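Local coordinates for protein putative exonuclease (Eubacterium rectale, PDB 3L0A) that is a putative exonuclease with a PDDEXK-like domain, binds a zinc ion and probably acts as a hydrolase, at residues A[177-180]-A[181-184]; A[256-259]-A[260-263]. All coordinates share one frame; numbering follows the deposited sequence.

Overall arrangement
Interaction 1 runs along the later turns of helix 170-185, and interaction 2 covers the start of helix 259-263; they illustrate how side chains three to five residues apart can steady a helix along its length or at its start. Their centres are 47 Å apart, on opposite sides of the chain's centre, and they share no element. Both are partly buried: in 177-184 Tyr177, Gln178, Ile180 and Val181 are buried, in 256-263 Ile259 and Leu262, while Met260 and Asp261 are exposed. Beside strand 114-123 a salt bridge and an amide supplement the backbone bonds of interaction 1, whereas interaction 2 relies on a capping box and packs on a second subunit.

Interaction 1: A[177-180]-A[181-184]; sequences YQEI and VRQN
Glu179 reaches forward along helix 170-185 to meet Arg182 and Gln183 at once, a worked case of i to i+3 and i to i+4 pairing. Its CG lies opposite the backbone N (chi1 168°) and the chain then bends at chi2, which carries the carboxylate over the next turn. Arg182 grips it side-on: NE donates to Glu179 OE1 at 2.8 Å, nearly in the guanidinium plane, while NH2 reaches the syn lone pair of Glu179 OE2 at 2.9 Å. The carboxylate and guanidinium planes are turned 34° apart. From the anti side of the same OE2 comes Gln183 NE2, 2.8 Å away and almost straight, its amide plane steeply turned to the carboxylate. Two donors on one oxygen and a third on the other should hold the carboxylate against rotation and probably favour its charged form.

Ile180 contributes mainly through its carbonyl. Asn184 ND2 curls back to Ile180 O at 2.9 Å, approaching from above the carbonyl plane, and lies beside the CG2 methyl at 3.8 Å. Val181 lays CG2 against Tyr177 O, 3.3 Å away, while its N donates to that same oxygen in a regular helical bond.

The amides of Gln183 and Asn184 also donate to Glu122 O and Thr120 O of strand 114-123, tying the last turn of the helix to that strand. Val181 faces Met119, Met132 and Ile141, and Tyr177 packs on strands 126-136 and 140-147, so the helix packs against the mixed sheet of the PDDEXK-like domain.

Interaction 2: A[256-259]-A[260-263]; sequences PISI and MDLT
Ile257 and Ser258 run extended, and the backbone turns into helix 259-263 at Ile259 (phi/psi -62/-37°), which places Ser258 at the N-cap. The first turn is closed by Thr263 N, which donates to Ile259 O at 3.1 Å, helped by a weak bond from Leu262 N to the same oxygen.

Ser258 and Asp261 form a capping box at the helix start. Ser258 N donates to the anti lone pair of Asp261 OD2 at 3.0 Å; on the other side Ser258 OG, set between its own N and carbonyl carbon (chi1 72°), accepts a weak bond from Met260 N, while Asp261 N bonds weakly to Ser258 O. A water lies between Ser258 OG and Asp261 OD2, 3.0 Å from the hydroxyl oxygen. The N-terminal helix end would be expected to favour the charged carboxylate. Asp261 OD2 also rests against Ile257 CB at 3.4 Å, and Leu262 CD2 meets Ile257 CD1 at 4.0 Å, the two side chains crossing at about a right angle. Replacing Leu262 by an alanine would probably open a gap beside Ile257 CD1 and deprive that methyl of an apolar partner within the turn.

Ile257 and Ser258 pair in parallel with a strand of the second subunit, continuing a sheet across the interface. On that subunit Ile207 packs against Ile257, Arg166 against Ile259 and Tyr213 against the selenomethionine Met260, so short strand 257-258 and helix 259-263 lie against a neighbour.

Interaction 1: A[177-180]-A[181-184]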
ATOM      1  N   TYR A 177     -17.657 -18.472  23.464  1.00 17.40           N
ATOM      2  CA  TYR A 177     -18.641 -19.331  22.797  1.00 17.93           C
ATOM      3  C   TYR A 177     -18.663 -20.737  23.429  1.00 18.24           C
ATOM      4  O   TYR A 177     -19.712 -21.195  23.841  1.00 18.45           O
ATOM      5  CB  TYR A 177     -18.347 -19.428  21.292  1.00 18.25           C
ATOM      6  CG  TYR A 177     -18.811 -18.245  20.429  1.00 18.78           C
ATOM      7  CD1 TYR A 177     -18.824 -16.941  20.912  1.00 18.24           C
ATOM      8  CD2 TYR A 177     -19.187 -18.439  19.114  1.00 19.27           C
ATOM      9  CE1 TYR A 177     -19.249 -15.891  20.136  1.00 17.77           C
ATOM     10  CE2 TYR A 177     -19.618 -17.386  18.328  1.00 19.73           C
ATOM     11  CZ  TYR A 177     -19.633 -16.100  18.848  1.00 18.87           C
ATOM     12  OH  TYR A 177     -20.025 -15.038  18.054  1.00 17.32           O
ATOM     13  N   GLN A 178     -17.489 -21.371  23.543  1.00 18.18           N
ATOM     14  CA  GLN A 178     -17.321 -22.688  24.175  1.00 17.45           C
ATOM     15  C   GLN A 178     -17.899 -22.777  25.591  1.00 17.70           C
ATOM     16  O   GLN A 178     -18.644 -23.733  25.937  1.00 18.79           O
ATOM     17  CB  GLN A 178     -15.823 -23.040  24.233  1.00 17.15           C
ATOM     18  CG  GLN A 178     -15.479 -24.488  24.691  1.00 17.12           C
ATOM     19  CD  GLN A 178     -13.973 -24.777  24.669  1.00 16.14           C
ATOM     20  OE1 GLN A 178     -13.195 -24.117  25.361  1.00 13.17           O
ATOM     21  NE2 GLN A 178     -13.561 -25.765  23.855  1.00 15.12           N
ATOM     22  N   GLU A 179     -17.517 -21.817  26.419  1.00 17.31           N
ATOM     23  CA  GLU A 179     -17.933 -21.757  27.805  1.00 16.74           C
ATOM     24  C   GLU A 179     -19.426 -21.533  27.947  1.00 16.63           C
ATOM     25  O   GLU A 179     -20.040 -22.180  28.793  1.00 17.43           O
ATOM     26  CB  GLU A 179     -17.147 -20.663  28.550  1.00 16.99           C
ATOM     27  CG  GLU A 179     -17.654 -20.254  29.944  1.00 17.97           C
ATOM     28  CD  GLU A 179     -17.781 -21.405  30.938  1.00 19.23           C
ATOM     29  OE1 GLU A 179     -17.182 -22.497  30.736  1.00 18.93           O
ATOM     30  OE2 GLU A 179     -18.491 -21.205  31.955  1.00 21.13           O
ATOM     31  N   ILE A 180     -20.020 -20.638  27.161  1.00 16.44           N
ATOM     32  CA  ILE A 180     -21.471 -20.384  27.264  1.00 16.87           C
ATOM     33  C   ILE A 180     -22.278 -21.613  26.840  1.00 17.91           C
ATOM     34  O   ILE A 180     -23.228 -21.970  27.525  1.00 18.04           O
ATOM     35  CB  ILE A 180     -21.936 -19.120  26.505  1.00 16.63           C
ATOM     36  CG1 ILE A 180     -21.216 -17.871  27.046  1.00 16.42           C
ATOM     37  CG2 ILE A 180     -23.425 -18.887  26.642  1.00 14.87           C
ATOM     38  CD1 ILE A 180     -21.562 -17.505  28.480  1.00 11.22           C
ATOM     39  N   VAL A 181     -21.877 -22.277  25.747  1.00 18.73           N
ATOM     40  CA  VAL A 181     -22.465 -23.577  25.359  1.00 18.49           C
ATOM     41  C   VAL A 181     -22.332 -24.569  26.530  1.00 18.97           C
ATOM     42  O   VAL A 181     -23.265 -25.329  26.848  1.00 18.33           O
ATOM     43  CB  VAL A 181     -21.801 -24.162  24.048  1.00 18.86           C
ATOM     44  CG1 VAL A 181     -22.262 -25.576  23.738  1.00 16.97           C
ATOM     45  CG2 VAL A 181     -22.039 -23.230  22.787  1.00 19.08           C
ATOM     46  N   ARG A 182     -21.186 -24.545  27.194  1.00 19.22           N
ATOM     47  CA  ARG A 182     -20.979 -25.455  28.285  1.00 19.63           C
ATOM     48  C   ARG A 182     -21.950 -25.176  29.417  1.00 20.06           C
ATOM     49  O   ARG A 182     -22.350 -26.094  30.069  1.00 20.11           O
ATOM     50  CB  ARG A 182     -19.547 -25.407  28.798  1.00 19.83           C
ATOM     51  CG  ARG A 182     -19.208 -26.572  29.744  1.00 19.21           C
ATOM     52  CD  ARG A 182     -17.905 -26.334  30.521  1.00 18.75           C
ATOM     53  NE  ARG A 182     -18.023 -25.137  31.333  1.00 18.19           N
ATOM     54  CZ  ARG A 182     -18.711 -25.049  32.467  1.00 19.51           C
ATOM     55  NH1 ARG A 182     -19.335 -26.101  32.982  1.00 18.67           N
ATOM     56  NH2 ARG A 182     -18.770 -23.896  33.111  1.00 19.99           N
ATOM     57  N   GLN A 183     -22.343 -23.926  29.643  1.00 20.87           N
ATOM     58  CA  GLN A 183     -23.294 -23.618  30.726  1.00 21.56           C
ATOM     59  C   GLN A 183     -24.750 -23.968  30.366  1.00 22.29           C
ATOM     60  O   GLN A 183     -25.593 -24.068  31.246  1.00 22.56           O
ATOM     61  CB  GLN A 183     -23.238 -22.137  31.106  1.00 21.61           C
ATOM     62  CG  GLN A 183     -21.887 -21.622  31.569  1.00 21.03           C
ATOM     63  CD  GLN A 183     -21.912 -20.138  31.863  1.00 20.29           C
ATOM     64  OE1 GLN A 183     -22.967 -19.516  31.856  1.00 21.40           O
ATOM     65  NE2 GLN A 183     -20.749 -19.562  32.119  1.00 20.22           N
ATOM     66  N   ASN A 184     -25.037 -24.125  29.071  1.00 22.98           N
ATOM     67  CA  ASN A 184     -26.367 -24.528  28.598  1.00 23.12           C
ATOM     68  C   ASN A 184     -26.434 -26.027  28.382  1.00 22.95           C
ATOM     69  O   ASN A 184     -27.429 -26.634  28.688  1.00 22.06           O
ATOM     70  CB  ASN A 184     -26.704 -23.857  27.256  1.00 23.72           C
ATOM     71  CG  ASN A 184     -27.009 -22.368  27.385  1.00 24.18           C
ATOM     72  OD1 ASN A 184     -28.091 -21.969  27.821  1.00 26.39           O
ATOM     73  ND2 ASN A 184     -26.073 -21.548  26.972  1.00 26.67           N
TER

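Interaction 2: A[256-259]-A[260-263]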
ATOM      1  N   PRO A 256      -2.692  23.637  23.271  1.00 19.04           N
ATOM      2  CA  PRO A 256      -1.747  23.201  22.259  1.00 18.60           C
ATOM      3  C   PRO A 256      -1.003  21.959  22.672  1.00 19.03           C
ATOM      4  O   PRO A 256      -0.621  21.872  23.828  1.00 20.03           O
ATOM      5  CB  PRO A 256      -0.756  24.363  22.177  1.00 18.81           C
ATOM      6  CG  PRO A 256      -0.883  25.118  23.414  1.00 18.97           C
ATOM      7  CD  PRO A 256      -2.243  24.853  23.971  1.00 18.35           C
ATOM      8  N   ILE A 257      -0.824  20.989  21.762  1.00 18.62           N
ATOM      9  CA  ILE A 257       0.220  19.996  21.942  1.00 18.14           C
ATOM     10  C   ILE A 257       1.564  20.493  21.396  1.00 18.64           C
ATOM     11  O   ILE A 257       1.681  21.636  20.935  1.00 20.45           O
ATOM     12  CB  ILE A 257      -0.167  18.566  21.393  1.00 17.98           C
ATOM     13  CG1 ILE A 257      -0.392  18.538  19.890  1.00 17.35           C
ATOM     14  CG2 ILE A 257      -1.368  18.016  22.107  1.00 16.41           C
ATOM     15  CD1 ILE A 257      -0.617  17.084  19.343  1.00 14.85           C
ATOM     16  N   SER A 258       2.607  19.676  21.541  1.00 18.54           N
ATOM     17  CA  SER A 258       3.946  20.006  21.046  1.00 18.04           C
ATOM     18  C   SER A 258       4.498  18.724  20.434  1.00 18.11           C
ATOM     19  O   SER A 258       3.804  17.713  20.444  1.00 19.44           O
ATOM     20  CB  SER A 258       4.840  20.405  22.214  1.00 17.75           C
ATOM     21  OG  SER A 258       5.176  19.260  23.001  1.00 16.08           O
ATOM     22  N   ILE A 259       5.751  18.732  19.981  1.00 17.94           N
ATOM     23  CA  ILE A 259       6.425  17.483  19.476  1.00 18.22           C
ATOM     24  C   ILE A 259       6.540  16.419  20.565  1.00 17.83           C
ATOM     25  O   ILE A 259       6.401  15.235  20.255  1.00 15.52           O
ATOM     26  CB  ILE A 259       7.848  17.791  18.891  1.00 17.99           C
ATOM     27  CG1 ILE A 259       7.712  18.461  17.519  1.00 17.88           C
ATOM     28  CG2 ILE A 259       8.716  16.531  18.857  1.00 19.66           C
ATOM     29  CD1 ILE A 259       8.835  19.395  17.136  1.00 15.74           C
HETATM   30  N   MSE A 260       6.797  16.817  21.834  1.00 17.40           N
HETATM   31  CA  MSE A 260       6.817  15.804  22.938  1.00 18.89           C
HETATM   32  C   MSE A 260       5.566  14.916  22.878  1.00 19.75           C
HETATM   33  O   MSE A 260       5.628  13.677  22.971  1.00 19.35           O
HETATM   34  CB  MSE A 260       6.872  16.419  24.345  1.00 18.82           C
HETATM   35  CG  MSE A 260       8.140  17.140  24.733  1.00 18.84           C
HETATM   36 SE   MSE A 260       9.756  16.424  24.020  0.75 25.87          SE
HETATM   37  CE  MSE A 260      10.291  18.193  23.704  1.00 11.64           C
ATOM     38  N   ASP A 261       4.412  15.550  22.706  1.00 20.74           N
ATOM     39  CA  ASP A 261       3.153  14.795  22.640  1.00 22.06           C
ATOM     40  C   ASP A 261       3.109  13.784  21.506  1.00 22.64           C
ATOM     41  O   ASP A 261       2.526  12.723  21.653  1.00 24.21           O
ATOM     42  CB  ASP A 261       1.980  15.737  22.528  1.00 22.01           C
ATOM     43  CG  ASP A 261       1.795  16.545  23.781  1.00 22.10           C
ATOM     44  OD1 ASP A 261       1.320  15.935  24.765  1.00 23.64           O
ATOM     45  OD2 ASP A 261       2.174  17.737  23.785  1.00 18.06           O
ATOM     46  N   LEU A 262       3.715  14.108  20.373  1.00 23.56           N
ATOM     47  CA  LEU A 262       3.742  13.168  19.229  1.00 24.20           C
ATOM     48  C   LEU A 262       4.701  11.988  19.440  1.00 25.06           C
ATOM     49  O   LEU A 262       4.426  10.908  18.930  1.00 25.40           O
ATOM     50  CB  LEU A 262       4.112  13.890  17.919  1.00 23.71           C
ATOM     51  CG  LEU A 262       3.290  15.151  17.628  1.00 23.45           C
ATOM     52  CD1 LEU A 262       3.969  16.013  16.591  1.00 22.03           C
ATOM     53  CD2 LEU A 262       1.874  14.745  17.246  1.00 19.35           C
ATOM     54  N   THR A 263       5.826  12.207  20.137  1.00 26.48           N
ATOM     55  CA  THR A 263       6.849  11.159  20.346  1.00 27.97           C
ATOM     56  C   THR A 263       6.771  10.459  21.708  1.00 29.88           C
ATOM     57  O   THR A 263       7.588   9.573  21.984  1.00 30.22           O
ATOM     58  CB  THR A 263       8.286  11.697  20.198  1.00 27.83           C
ATOM     59  OG1 THR A 263       8.530  12.693  21.204  1.00 25.28           O
ATOM     60  CG2 THR A 263       8.511  12.277  18.810  1.00 27.45           C
TER
HETATM   61  O   HOH W   1       3.072  19.634  25.060  1.00 12.23           O